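Local atomic coordinates of D-glucosaminate-6-phosphate ammonia lyase (PDB entry 7LCE), a protein that belongs to the selenocysteine synthase-like family within the fold-type I group of pyridoxal-phosphate proteins and assembles from eight copies of its chain. Residues E32-V45 against K248-N260. Residues are numbered along the deposited sequence; the frame is centred on the assembly and turned at random.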
# COMPACT_ATOMS: atom_id res chain seq x y z
N GLU A 32 -61.38 -1.19 -9.95
CA GLU A 32 -61.26 -0.44 -11.20
C GLU A 32 -59.81 -0.36 -11.66
O GLU A 32 -59.53 -0.38 -12.86
CB GLU A 32 -61.86 0.96 -11.06
CG GLU A 32 -63.27 1.00 -10.47
CD GLU A 32 -63.28 1.33 -8.99
OE1 GLU A 32 -62.59 0.65 -8.21
OE2 GLU A 32 -63.98 2.29 -8.61
N VAL A 33 -58.87 -0.25 -10.72
CA VAL A 33 -57.46 -0.18 -11.09
C VAL A 33 -56.98 -1.53 -11.61
O VAL A 33 -56.23 -1.59 -12.60
CB VAL A 33 -56.62 0.31 -9.89
CG1 VAL A 33 -55.16 0.37 -10.26
CG2 VAL A 33 -57.11 1.67 -9.44
N MET A 34 -57.40 -2.63 -10.97
CA MET A 34 -56.99 -3.95 -11.45
C MET A 34 -57.59 -4.27 -12.81
O MET A 34 -57.01 -5.05 -13.57
CB MET A 34 -57.36 -5.02 -10.42
CG MET A 34 -56.45 -5.05 -9.20
SD MET A 34 -54.69 -4.94 -9.62
CE MET A 34 -54.40 -6.54 -10.37
N GLN A 35 -58.76 -3.70 -13.13
CA GLN A 35 -59.30 -3.84 -14.48
C GLN A 35 -58.34 -3.26 -15.50
O GLN A 35 -58.07 -3.87 -16.54
CB GLN A 35 -60.66 -3.16 -14.58
CG GLN A 35 -61.81 -3.88 -13.91
CD GLN A 35 -63.14 -3.20 -14.15
OE1 GLN A 35 -63.27 -2.37 -15.06
NE2 GLN A 35 -64.14 -3.53 -13.34
N ALA A 36 -57.81 -2.06 -15.22
CA ALA A 36 -56.84 -1.45 -16.12
C ALA A 36 -55.53 -2.24 -16.14
O ALA A 36 -54.88 -2.34 -17.18
CB ALA A 36 -56.58 -0.00 -15.70
N THR A 37 -55.15 -2.81 -14.99
CA THR A 37 -53.93 -3.61 -14.94
C THR A 37 -54.07 -4.89 -15.76
O THR A 37 -53.14 -5.29 -16.46
CB THR A 37 -53.58 -3.94 -13.49
OG1 THR A 37 -53.42 -2.72 -12.75
CG2 THR A 37 -52.30 -4.75 -13.41
N ALA A 38 -55.24 -5.54 -15.68
CA ALA A 38 -55.45 -6.77 -16.43
C ALA A 38 -55.45 -6.51 -17.93
O ALA A 38 -54.87 -7.29 -18.70
CB ALA A 38 -56.76 -7.42 -16.00
N ARG A 39 -56.09 -5.42 -18.37
CA ARG A 39 -56.07 -5.09 -19.79
C ARG A 39 -54.65 -4.77 -20.25
O ARG A 39 -54.26 -5.11 -21.37
CB ARG A 39 -57.00 -3.91 -20.08
CG ARG A 39 -58.47 -4.24 -19.83
CD ARG A 39 -59.39 -3.04 -20.04
NE ARG A 39 -59.26 -2.47 -21.38
CZ ARG A 39 -58.93 -1.22 -21.64
NH1 ARG A 39 -58.71 -0.34 -20.67
NH2 ARG A 39 -58.82 -0.82 -22.90
N ALA A 40 -53.85 -4.15 -19.37
CA ALA A 40 -52.46 -3.87 -19.72
C ALA A 40 -51.64 -5.14 -19.80
O ALA A 40 -50.73 -5.24 -20.63
CB ALA A 40 -51.85 -2.91 -18.69
N ALA A 41 -51.94 -6.13 -18.95
CA ALA A 41 -51.20 -7.38 -18.98
C ALA A 41 -51.53 -8.21 -20.21
O ALA A 41 -50.69 -9.00 -20.67
CB ALA A 41 -51.49 -8.18 -17.71
N SER A 42 -52.73 -8.06 -20.76
CA SER A 42 -53.19 -8.87 -21.88
C SER A 42 -52.83 -8.28 -23.24
O SER A 42 -53.39 -8.71 -24.25
CB SER A 42 -54.71 -9.06 -21.78
OG SER A 42 -55.06 -9.72 -20.57
N ALA A 43 -51.91 -7.32 -23.29
CA ALA A 43 -51.55 -6.70 -24.56
C ALA A 43 -50.09 -6.29 -24.53
O ALA A 43 -49.52 -6.04 -23.47
CB ALA A 43 -52.43 -5.48 -24.85
N PHE A 44 -49.50 -6.20 -25.72
CA PHE A 44 -48.12 -5.77 -25.88
C PHE A 44 -48.06 -4.25 -26.07
O PHE A 44 -49.04 -3.61 -26.46
CB PHE A 44 -47.44 -6.47 -27.06
CG PHE A 44 -47.20 -7.94 -26.84
CD1 PHE A 44 -46.08 -8.37 -26.16
CD2 PHE A 44 -48.08 -8.88 -27.34
CE1 PHE A 44 -45.85 -9.72 -25.96
CE2 PHE A 44 -47.86 -10.23 -27.15
CZ PHE A 44 -46.74 -10.65 -26.46
N VAL A 45 -46.89 -3.68 -25.79
CA VAL A 45 -46.69 -2.25 -25.92
C VAL A 45 -45.20 -1.99 -26.12
O VAL A 45 -44.36 -2.74 -25.62
CB VAL A 45 -47.24 -1.50 -24.68
CG1 VAL A 45 -46.47 -1.89 -23.42
CG2 VAL A 45 -47.20 0.01 -24.89
N LYS A 248 -45.23 -3.84 -17.49
CA LYS A 248 -46.19 -2.92 -18.10
C LYS A 248 -47.52 -2.93 -17.36
O LYS A 248 -48.23 -1.92 -17.34
CB LYS A 248 -46.41 -3.28 -19.57
CG LYS A 248 -46.66 -4.76 -19.81
CD LYS A 248 -46.92 -5.05 -21.28
CE LYS A 248 -47.11 -6.54 -21.53
NZ LYS A 248 -48.08 -7.16 -20.59
N GLU A 249 -47.88 -4.06 -16.73
CA GLU A 249 -49.18 -4.15 -16.09
C GLU A 249 -49.26 -3.25 -14.86
O GLU A 249 -50.26 -2.55 -14.66
CB GLU A 249 -49.50 -5.61 -15.74
CG GLU A 249 -48.68 -6.23 -14.60
CD GLU A 249 -47.27 -6.60 -15.01
OE1 GLU A 249 -46.96 -6.55 -16.22
OE2 GLU A 249 -46.47 -6.95 -14.12
N ASN A 250 -48.21 -3.25 -14.03
CA ASN A 250 -48.21 -2.41 -12.83
C ASN A 250 -47.81 -0.97 -13.12
O ASN A 250 -48.18 -0.08 -12.36
CB ASN A 250 -47.28 -3.02 -11.78
CG ASN A 250 -47.89 -4.24 -11.10
OD1 ASN A 250 -48.84 -4.82 -11.60
ND2 ASN A 250 -47.33 -4.62 -9.96
N MET A 251 -47.07 -0.73 -14.21
CA MET A 251 -46.86 0.65 -14.65
C MET A 251 -48.19 1.32 -14.95
O MET A 251 -48.46 2.43 -14.48
CB MET A 251 -45.95 0.67 -15.88
CG MET A 251 -44.49 0.42 -15.59
SD MET A 251 -43.51 0.31 -17.10
CE MET A 251 -43.62 1.99 -17.72
N VAL A 252 -49.04 0.65 -15.73
CA VAL A 252 -50.37 1.17 -16.01
C VAL A 252 -51.20 1.22 -14.74
O VAL A 252 -51.98 2.16 -14.52
CB VAL A 252 -51.05 0.32 -17.10
CG1 VAL A 252 -52.49 0.76 -17.31
CG2 VAL A 252 -50.27 0.40 -18.40
N GLY A 253 -51.04 0.21 -13.87
CA GLY A 253 -51.81 0.19 -12.64
C GLY A 253 -51.55 1.39 -11.76
O GLY A 253 -52.47 1.95 -11.16
N LEU A 254 -50.29 1.83 -11.67
CA LEU A 254 -49.97 3.00 -10.87
C LEU A 254 -50.65 4.25 -11.42
O LEU A 254 -51.17 5.07 -10.65
CB LEU A 254 -48.45 3.20 -10.81
CG LEU A 254 -47.99 4.52 -10.19
CD1 LEU A 254 -48.41 4.62 -8.73
CD2 LEU A 254 -46.48 4.69 -10.34
N VAL A 255 -50.64 4.42 -12.74
CA VAL A 255 -51.25 5.60 -13.34
C VAL A 255 -52.75 5.62 -13.08
O VAL A 255 -53.32 6.65 -12.71
CB VAL A 255 -50.94 5.67 -14.84
CG1 VAL A 255 -51.61 6.88 -15.47
CG2 VAL A 255 -49.43 5.71 -15.06
N TYR A 256 -53.42 4.47 -13.25
CA TYR A 256 -54.85 4.42 -12.99
C TYR A 256 -55.16 4.50 -11.51
O TYR A 256 -56.24 4.97 -11.12
CB TYR A 256 -55.46 3.16 -13.61
CG TYR A 256 -55.84 3.34 -15.06
CD1 TYR A 256 -54.88 3.32 -16.07
CD2 TYR A 256 -57.16 3.55 -15.42
CE1 TYR A 256 -55.23 3.50 -17.39
CE2 TYR A 256 -57.52 3.73 -16.75
CZ TYR A 256 -56.56 3.70 -17.73
OH TYR A 256 -56.92 3.88 -19.04
N ALA A 257 -54.23 4.07 -10.66
CA ALA A 257 -54.41 4.24 -9.22
C ALA A 257 -54.26 5.70 -8.81
O ALA A 257 -54.92 6.16 -7.88
CB ALA A 257 -53.43 3.37 -8.45
N LEU A 258 -53.38 6.44 -9.50
CA LEU A 258 -53.23 7.87 -9.22
C LEU A 258 -54.49 8.64 -9.59
O LEU A 258 -54.90 9.55 -8.86
CB LEU A 258 -52.02 8.42 -9.96
CG LEU A 258 -50.66 8.06 -9.35
CD1 LEU A 258 -49.54 8.69 -10.15
CD2 LEU A 258 -50.60 8.49 -7.89
N GLU A 259 -55.11 8.31 -10.73
CA GLU A 259 -56.35 8.98 -11.11
C GLU A 259 -57.49 8.60 -10.17
O GLU A 259 -58.34 9.43 -9.85
CB GLU A 259 -56.71 8.66 -12.56
CG GLU A 259 -57.92 9.43 -13.07
CD GLU A 259 -57.73 10.93 -13.06
OE1 GLU A 259 -56.59 11.39 -13.30
OE2 GLU A 259 -58.71 11.66 -12.80
N ASN A 260 -57.52 7.34 -9.73
CA ASN A 260 -58.53 6.91 -8.77
C ASN A 260 -58.36 7.62 -7.43
O ASN A 260 -59.34 7.81 -6.70
CB ASN A 260 -58.49 5.40 -8.59
CG ASN A 260 -59.72 4.85 -7.90
OD1 ASN A 260 -59.77 4.74 -6.68
ND2 ASN A 260 -60.74 4.51 -8.69
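Two helices of the pyridoxal-phosphate-dependent aminotransferase-like fold, 32-41 near the N-terminus and 248-260 about two hundred residues further on, pack roughly antiparallel (149°), their axes 7.7 Å apart at closest approach. Small residues let them come this close: Ala36, Ala40 and Ala41 line one helix, Gly253 the other. Val33 is a knob in a hole made by Gly253, Tyr256, Ala257 and Asn260. Its CG1, anti to the backbone N, lies 3.9 Å from Ala257 CB, while CG2 rests on the backbone at Tyr256 and Ala257. One turn on, the methyl of Ala36 sits over a face of the Tyr256 ring in a CH-pi contact, CB 3.6 Å from the ring centroid and 17° off the normal. Thr37 lies over Gly253, its OG1 3.3 Å from Gly253 CA; that hydroxyl is turned back to its own helix, donating to Val33 O from above the carbonyl plane. Ala40 CB then meets Val252 CG2 at 3.7 Å, and Ala41 CB packs on Glu249 CB.

At the far end Lys248 reaches across to the C-terminal end of helix 32-41. Its chain runs extended alongside Val45, CD 3.8 Å from Val45 CG1, then bends at the last torsion (chi4 50°) to bring the ammonium to the carbonyls that end the helix. NZ donates to Ala40 O at 3.3 Å and more weakly to Ala41 O, where the helix-end dipole probably favours its positive charge.

Tyr6 of the second subunit also donates to Ala40 O, and Thr219 OG1 of that subunit is hydrogen-bonded to Glu249 OE2, placing the pair at a subunit interface. Behind helix 248-260, Met251 and Val255 pack on helix 47-62, and Met251 and Leu254 reach Ile69 of strand 66-70 in the large mixed sheet.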